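Local coordinates for oxidoreductase, short-chain dehydrogenase/reductase family (Aeromonas hydrophila subsp. hydrophila, PDB 3L6E), which probably binds a nucleotide cofactor as a Rossmann-fold oxidoreductase of the short-chain dehydrogenase/reductase family, perhaps with 3-dehydrosphinganine reductase activity, at residues G14-R26 / P200-E212. Numbering follows the deposited sequence.
Sequences GLGRALTIGLVER and PEDAAAYMLDALE
Asp-209 OD1 accepts two hydrogen bonds from the guanidinium end of Arg-26: NH1 donates over 2.8 Å to OD1, on its syn side but tilted out of the carboxylate plane, with an N-H...O angle of 152°, while NH2 reaches the same oxygen over 3.0 Å, nearly along its C-O axis. OD1 lies in the guanidinium plane, and the carboxylate plane is turned 54° from it. Glu-212 OE2 extends the salt-bridge network at the guanidinium edge, a longer 3.5 Å from Arg-26 NH2. Leu-208 CB sits 3.7 Å above the centre of one guanidinium face; the Arg-26 chain, extended from CG to NE, carries the group across Leu-208 to the two acids. These contacts join the C-terminal ends of helices 14-25 and 200-210, neighbours on one side of the parallel Rossmann sheet. The two helix axes approach to 8.4 Å and cross at -52°. Small residues mark the close passage, where Leu-19 CA and Ala-204 CA are 5.2 Å apart: Ala-18 CB meets Ala-204 CB at 3.8 Å as well as Pro-200 CB. Further along, Leu-208 CD1 lies 3.7 Å from CA of the side-chain-less Gly-22. Leu-208 CD2, the other branch, packs against CD2 of both Leu-19 and Leu-23. Deeper in, Leu-19 also touches Leu-82 and Cys-84 of strand 80-84, while selenomethionine Met-207 rests on strands 128-137 and 217-226. On the far side of helix 200-210, Tyr-206 OH hydrogen-bonds Glu-212 O of the second subunit.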
ATOM      1  N   GLY A  14     -19.895   5.086  -3.900  1.00 26.66           N
ATOM      2  CA  GLY A  14     -19.656   3.750  -4.459  1.00 25.95           C
ATOM      3  C   GLY A  14     -18.571   3.079  -3.639  1.00 26.34           C
ATOM      4  O   GLY A  14     -18.672   1.896  -3.284  1.00 26.32           O
ATOM      5  N   LEU A  15     -17.553   3.878  -3.322  1.00 26.63           N
ATOM      6  CA  LEU A  15     -16.409   3.510  -2.498  1.00 26.42           C
ATOM      7  C   LEU A  15     -16.806   3.182  -1.063  1.00 24.55           C
ATOM      8  O   LEU A  15     -16.456   2.117  -0.546  1.00 23.76           O
ATOM      9  CB  LEU A  15     -15.424   4.676  -2.501  1.00 27.81           C
ATOM     10  CG  LEU A  15     -13.909   4.493  -2.450  1.00 48.85           C
ATOM     11  CD1 LEU A  15     -13.246   5.432  -3.455  1.00 29.12           C
ATOM     12  CD2 LEU A  15     -13.384   4.769  -1.050  1.00 29.38           C
ATOM     13  N   GLY A  16     -17.508   4.107  -0.413  1.00 24.06           N
ATOM     14  CA  GLY A  16     -17.992   3.873   0.957  1.00 24.26           C
ATOM     15  C   GLY A  16     -18.931   2.678   1.103  1.00 24.58           C
ATOM     16  O   GLY A  16     -18.863   1.950   2.112  1.00 24.22           O
ATOM     17  N   ARG A  17     -19.799   2.482   0.099  1.00 24.39           N
ATOM     18  CA  ARG A  17     -20.663   1.297  -0.007  1.00 24.97           C
ATOM     19  C   ARG A  17     -19.809   0.042  -0.016  1.00 25.00           C
ATOM     20  O   ARG A  17     -19.988  -0.836   0.831  1.00 25.83           O
ATOM     21  CB  ARG A  17     -21.507   1.324  -1.294  1.00 25.65           C
ATOM     22  CG  ARG A  17     -22.969   1.735  -1.175  1.00 40.37           C
ATOM     23  CD  ARG A  17     -23.771   1.332  -2.452  1.00 26.35           C
ATOM     24  NE  ARG A  17     -23.244   0.118  -3.093  1.00 40.44           N
ATOM     25  CZ  ARG A  17     -23.933  -0.999  -3.338  1.00 26.30           C
ATOM     26  NH1 ARG A  17     -23.336  -2.030  -3.914  1.00 39.66           N
ATOM     27  NH2 ARG A  17     -25.216  -1.090  -3.014  1.00 40.34           N
ATOM     28  N   ALA A  18     -18.857  -0.037  -0.951  1.00 23.53           N
ATOM     29  CA  ALA A  18     -18.033  -1.240  -1.099  1.00 22.57           C
ATOM     30  C   ALA A  18     -17.235  -1.552   0.175  1.00 22.52           C
ATOM     31  O   ALA A  18     -17.112  -2.709   0.581  1.00 22.95           O
ATOM     32  CB  ALA A  18     -17.086  -1.116  -2.316  1.00 22.12           C
ATOM     33  N   LEU A  19     -16.668  -0.517   0.778  1.00 21.84           N
ATOM     34  CA  LEU A  19     -15.918  -0.683   2.008  1.00 21.36           C
ATOM     35  C   LEU A  19     -16.823  -1.166   3.132  1.00 21.70           C
ATOM     36  O   LEU A  19     -16.416  -2.014   3.899  1.00 21.89           O
ATOM     37  CB  LEU A  19     -15.210   0.609   2.419  1.00 20.35           C
ATOM     38  CG  LEU A  19     -14.010   1.111   1.598  1.00 26.52           C
ATOM     39  CD1 LEU A  19     -13.804   2.593   1.826  1.00 19.22           C
ATOM     40  CD2 LEU A  19     -12.733   0.344   1.912  1.00 19.81           C
ATOM     41  N   THR A  20     -18.042  -0.624   3.220  1.00 22.53           N
ATOM     42  CA  THR A  20     -18.985  -0.999   4.268  1.00 21.82           C
ATOM     43  C   THR A  20     -19.346  -2.458   4.113  1.00 22.80           C
ATOM     44  O   THR A  20     -19.281  -3.210   5.076  1.00 23.46           O
ATOM     45  CB  THR A  20     -20.266  -0.152   4.264  1.00 21.27           C
ATOM     46  OG1 THR A  20     -19.942   1.214   4.502  1.00 18.07           O
ATOM     47  CG2 THR A  20     -21.248  -0.610   5.363  1.00 18.30           C
ATOM     48  N   ILE A  21     -19.713  -2.846   2.891  1.00 22.90           N
ATOM     49  CA  ILE A  21     -20.048  -4.223   2.560  1.00 22.10           C
ATOM     50  C   ILE A  21     -18.924  -5.180   2.946  1.00 22.47           C
ATOM     51  O   ILE A  21     -19.173  -6.224   3.547  1.00 21.71           O
ATOM     52  CB  ILE A  21     -20.429  -4.402   1.058  1.00 21.08           C
ATOM     53  CG1 ILE A  21     -21.643  -3.532   0.707  1.00 21.59           C
ATOM     54  CG2 ILE A  21     -20.673  -5.896   0.742  1.00 21.10           C
ATOM     55  CD1 ILE A  21     -22.046  -3.524  -0.747  1.00 18.91           C
ATOM     56  N   GLY A  22     -17.692  -4.801   2.613  1.00 23.67           N
ATOM     57  CA  GLY A  22     -16.519  -5.650   2.813  1.00 23.96           C
ATOM     58  C   GLY A  22     -16.192  -5.914   4.263  1.00 24.93           C
ATOM     59  O   GLY A  22     -15.835  -7.036   4.622  1.00 25.09           O
ATOM     60  N   LEU A  23     -16.298  -4.873   5.089  1.00 25.78           N
ATOM     61  CA  LEU A  23     -16.075  -4.967   6.532  1.00 26.32           C
ATOM     62  C   LEU A  23     -17.177  -5.784   7.199  1.00 27.03           C
ATOM     63  O   LEU A  23     -16.935  -6.484   8.182  1.00 27.44           O
ATOM     64  CB  LEU A  23     -16.026  -3.562   7.157  1.00 26.15           C
ATOM     65  CG  LEU A  23     -14.854  -2.628   6.831  1.00 32.34           C
ATOM     66  CD1 LEU A  23     -15.246  -1.159   6.939  1.00 26.20           C
ATOM     67  CD2 LEU A  23     -13.629  -2.921   7.692  1.00 25.48           C
ATOM     68  N   VAL A  24     -18.394  -5.700   6.667  1.00 27.18           N
ATOM     69  CA  VAL A  24     -19.490  -6.525   7.183  1.00 27.18           C
ATOM     70  C   VAL A  24     -19.233  -8.005   6.906  1.00 27.73           C
ATOM     71  O   VAL A  24     -19.382  -8.853   7.807  1.00 27.85           O
ATOM     72  CB  VAL A  24     -20.861  -6.099   6.625  1.00 26.97           C
ATOM     73  CG1 VAL A  24     -21.941  -7.199   6.883  1.00 12.60           C
ATOM     74  CG2 VAL A  24     -21.282  -4.774   7.243  1.00 13.22           C
ATOM     75  N   GLU A  25     -18.864  -8.302   5.659  1.00 27.73           N
ATOM     76  CA  GLU A  25     -18.510  -9.662   5.235  1.00 28.26           C
ATOM     77  C   GLU A  25     -17.336 -10.221   6.054  1.00 28.36           C
ATOM     78  O   GLU A  25     -17.253 -11.424   6.266  1.00 27.85           O
ATOM     79  CB  GLU A  25     -18.183  -9.704   3.730  1.00 28.68           C
ATOM     80  CG  GLU A  25     -19.395  -9.501   2.809  1.00 48.79           C
ATOM     81  CD  GLU A  25     -19.052  -9.544   1.314  1.00 30.08           C
ATOM     82  OE1 GLU A  25     -17.848  -9.544   0.964  1.00 49.13           O
ATOM     83  OE2 GLU A  25     -19.991  -9.574   0.487  1.00 48.68           O
ATOM     84  N   ARG A  26     -16.438  -9.342   6.512  1.00 28.83           N
ATOM     85  CA  ARG A  26     -15.330  -9.751   7.383  1.00 29.74           C
ATOM     86  C   ARG A  26     -15.722  -9.753   8.884  1.00 29.78           C
ATOM     87  O   ARG A  26     -14.859  -9.833   9.769  1.00 29.71           O
ATOM     88  CB  ARG A  26     -14.072  -8.903   7.106  1.00 30.29           C
ATOM     89  CG  ARG A  26     -13.446  -9.109   5.705  1.00 28.11           C
ATOM     90  CD  ARG A  26     -12.665  -7.861   5.242  1.00 31.08           C
ATOM     91  NE  ARG A  26     -12.259  -7.894   3.822  1.00 29.38           N
ATOM     92  CZ  ARG A  26     -11.002  -8.000   3.385  1.00 31.85           C
ATOM     93  NH1 ARG A  26     -10.742  -8.005   2.078  1.00 29.73           N
ATOM     94  NH2 ARG A  26      -9.996  -8.097   4.247  1.00 30.00           N
ATOM     95  N   PRO A 200     -15.107   0.170  -7.363  1.00 23.47           N
ATOM     96  CA  PRO A 200     -15.099   0.247  -5.884  1.00 23.76           C
ATOM     97  C   PRO A 200     -14.717  -1.075  -5.197  1.00 23.53           C
ATOM     98  O   PRO A 200     -13.940  -1.084  -4.228  1.00 23.76           O
ATOM     99  CB  PRO A 200     -16.555   0.582  -5.551  1.00 24.01           C
ATOM    100  CG  PRO A 200     -17.092   1.247  -6.769  1.00 33.63           C
ATOM    101  CD  PRO A 200     -16.381   0.637  -7.937  1.00 23.57           C
ATOM    102  N   GLU A 201     -15.257  -2.175  -5.711  1.00 23.08           N
ATOM    103  CA  GLU A 201     -15.076  -3.496  -5.127  1.00 23.56           C
ATOM    104  C   GLU A 201     -13.608  -3.870  -5.014  1.00 22.82           C
ATOM    105  O   GLU A 201     -13.151  -4.256  -3.936  1.00 23.41           O
ATOM    106  CB  GLU A 201     -15.830  -4.565  -5.945  1.00 24.48           C
ATOM    107  CG  GLU A 201     -17.348  -4.492  -5.864  1.00 42.36           C
ATOM    108  CD  GLU A 201     -17.941  -3.262  -6.544  1.00 24.63           C
ATOM    109  OE1 GLU A 201     -17.390  -2.797  -7.564  1.00 42.22           O
ATOM    110  OE2 GLU A 201     -18.981  -2.774  -6.048  1.00 42.55           O
ATOM    111  N   ASP A 202     -12.883  -3.737  -6.124  1.00 21.55           N
ATOM    112  CA  ASP A 202     -11.451  -4.011  -6.182  1.00 20.26           C
ATOM    113  C   ASP A 202     -10.656  -3.018  -5.310  1.00 20.05           C
ATOM    114  O   ASP A 202      -9.732  -3.415  -4.573  1.00 19.44           O
ATOM    115  CB  ASP A 202     -10.947  -3.920  -7.618  1.00 19.69           C
ATOM    116  CG  ASP A 202     -11.423  -5.062  -8.518  1.00 21.83           C
ATOM    117  OD1 ASP A 202     -11.902  -6.131  -8.054  1.00 19.11           O
ATOM    118  OD2 ASP A 202     -11.266  -4.878  -9.740  1.00 20.09           O
ATOM    119  N   ALA A 203     -11.014  -1.736  -5.395  1.00 19.62           N
ATOM    120  CA  ALA A 203     -10.350  -0.712  -4.580  1.00 19.98           C
ATOM    121  C   ALA A 203     -10.487  -1.114  -3.095  1.00 20.07           C
ATOM    122  O   ALA A 203      -9.490  -1.357  -2.424  1.00 19.87           O
ATOM    123  CB  ALA A 203     -10.936   0.676  -4.857  1.00 19.68           C
ATOM    124  N   ALA A 204     -11.726  -1.254  -2.631  1.00 20.37           N
ATOM    125  CA  ALA A 204     -12.032  -1.682  -1.256  1.00 21.03           C
ATOM    126  C   ALA A 204     -11.230  -2.899  -0.770  1.00 21.69           C
ATOM    127  O   ALA A 204     -10.732  -2.908   0.369  1.00 21.35           O
ATOM    128  CB  ALA A 204     -13.547  -1.955  -1.094  1.00 20.23           C
ATOM    129  N   ALA A 205     -11.112  -3.901  -1.638  1.00 22.09           N
ATOM    130  CA  ALA A 205     -10.475  -5.174  -1.293  1.00 22.35           C
ATOM    131  C   ALA A 205      -8.999  -5.009  -0.987  1.00 23.14           C
ATOM    132  O   ALA A 205      -8.499  -5.600  -0.014  1.00 23.69           O
ATOM    133  CB  ALA A 205     -10.716  -6.240  -2.397  1.00 21.85           C
ATOM    134  N   TYR A 206      -8.300  -4.207  -1.801  1.00 23.18           N
ATOM    135  CA  TYR A 206      -6.922  -3.819  -1.486  1.00 23.41           C
ATOM    136  C   TYR A 206      -6.825  -3.066  -0.171  1.00 23.87           C
ATOM    137  O   TYR A 206      -5.936  -3.332   0.623  1.00 22.52           O
ATOM    138  CB  TYR A 206      -6.314  -2.915  -2.565  1.00 22.43           C
ATOM    139  CG  TYR A 206      -5.839  -3.649  -3.790  1.00 20.95           C
ATOM    140  CD1 TYR A 206      -4.932  -4.707  -3.687  1.00 21.98           C
ATOM    141  CD2 TYR A 206      -6.307  -3.297  -5.048  1.00 21.38           C
ATOM    142  CE1 TYR A 206      -4.507  -5.388  -4.824  1.00 20.60           C
ATOM    143  CE2 TYR A 206      -5.881  -3.956  -6.168  1.00 20.51           C
ATOM    144  CZ  TYR A 206      -4.981  -4.987  -6.056  1.00 20.98           C
ATOM    145  OH  TYR A 206      -4.582  -5.632  -7.204  1.00 20.86           O
HETATM  146  N   MSE A 207      -7.731  -2.107   0.014  1.00 25.83           N
HETATM  147  CA  MSE A 207      -7.736  -1.219   1.174  1.00 28.49           C
HETATM  148  C   MSE A 207      -7.992  -2.007   2.470  1.00 26.67           C
HETATM  149  O   MSE A 207      -7.276  -1.834   3.456  1.00 26.72           O
HETATM  150  CB  MSE A 207      -8.771  -0.097   0.998  1.00 32.56           C
HETATM  151  CG  MSE A 207      -8.458   0.875  -0.136  1.00 29.83           C
HETATM  152 SE   MSE A 207      -9.895   2.177  -0.535  0.98 40.81          SE
HETATM  153  CE  MSE A 207      -9.603   3.424   0.879  1.00 29.38           C
ATOM    154  N   LEU A 208      -8.991  -2.881   2.445  1.00 24.70           N
ATOM    155  CA  LEU A 208      -9.334  -3.682   3.616  1.00 24.17           C
ATOM    156  C   LEU A 208      -8.274  -4.732   3.937  1.00 24.01           C
ATOM    157  O   LEU A 208      -8.016  -5.008   5.103  1.00 23.89           O
ATOM    158  CB  LEU A 208     -10.702  -4.342   3.466  1.00 23.25           C
ATOM    159  CG  LEU A 208     -11.902  -3.412   3.299  1.00 27.93           C
ATOM    160  CD1 LEU A 208     -13.162  -4.227   3.032  1.00 23.74           C
ATOM    161  CD2 LEU A 208     -12.089  -2.484   4.472  1.00 22.75           C
ATOM    162  N   ASP A 209      -7.654  -5.313   2.914  1.00 23.98           N
ATOM    163  CA  ASP A 209      -6.505  -6.173   3.178  1.00 24.30           C
ATOM    164  C   ASP A 209      -5.403  -5.343   3.827  1.00 23.99           C
ATOM    165  O   ASP A 209      -4.776  -5.775   4.770  1.00 24.52           O
ATOM    166  CB  ASP A 209      -5.976  -6.856   1.923  1.00 23.99           C
ATOM    167  CG  ASP A 209      -6.865  -7.979   1.443  1.00 22.47           C
ATOM    168  OD1 ASP A 209      -7.932  -8.208   2.040  1.00 24.80           O
ATOM    169  OD2 ASP A 209      -6.489  -8.642   0.455  1.00 23.94           O
ATOM    170  N   ALA A 210      -5.171  -4.151   3.309  1.00 23.75           N
ATOM    171  CA  ALA A 210      -4.124  -3.309   3.840  1.00 23.41           C
ATOM    172  C   ALA A 210      -4.440  -2.913   5.300  1.00 24.17           C
ATOM    173  O   ALA A 210      -3.542  -2.762   6.100  1.00 24.51           O
ATOM    174  CB  ALA A 210      -3.943  -2.091   2.970  1.00 22.12           C
ATOM    175  N   LEU A 211      -5.715  -2.770   5.644  1.00 24.46           N
ATOM    176  CA  LEU A 211      -6.076  -2.346   6.994  1.00 25.04           C
ATOM    177  C   LEU A 211      -6.156  -3.488   8.018  1.00 26.96           C
ATOM    178  O   LEU A 211      -6.532  -3.253   9.160  1.00 27.92           O
ATOM    179  CB  LEU A 211      -7.393  -1.569   6.981  1.00 23.19           C
ATOM    180  CG  LEU A 211      -7.370  -0.173   6.371  1.00 31.54           C
ATOM    181  CD1 LEU A 211      -8.795   0.335   6.170  1.00 22.43           C
ATOM    182  CD2 LEU A 211      -6.527   0.778   7.244  1.00 23.11           C
ATOM    183  N   GLU A 212      -5.832  -4.709   7.607  1.00 28.13           N
ATOM    184  CA  GLU A 212      -5.805  -5.857   8.520  1.00 30.18           C
ATOM    185  C   GLU A 212      -4.734  -5.675   9.601  1.00 30.10           C
ATOM    186  O   GLU A 212      -3.606  -5.295   9.302  1.00 29.44           O
ATOM    187  CB  GLU A 212      -5.518  -7.157   7.756  1.00 31.33           C
ATOM    188  CG  GLU A 212      -6.670  -7.699   6.925  1.00 54.31           C
ATOM    189  CD  GLU A 212      -7.676  -8.502   7.739  1.00 33.43           C
ATOM    190  OE1 GLU A 212      -7.255  -9.403   8.505  1.00 54.26           O
ATOM    191  OE2 GLU A 212      -8.898  -8.233   7.590  1.00 54.42           O
TER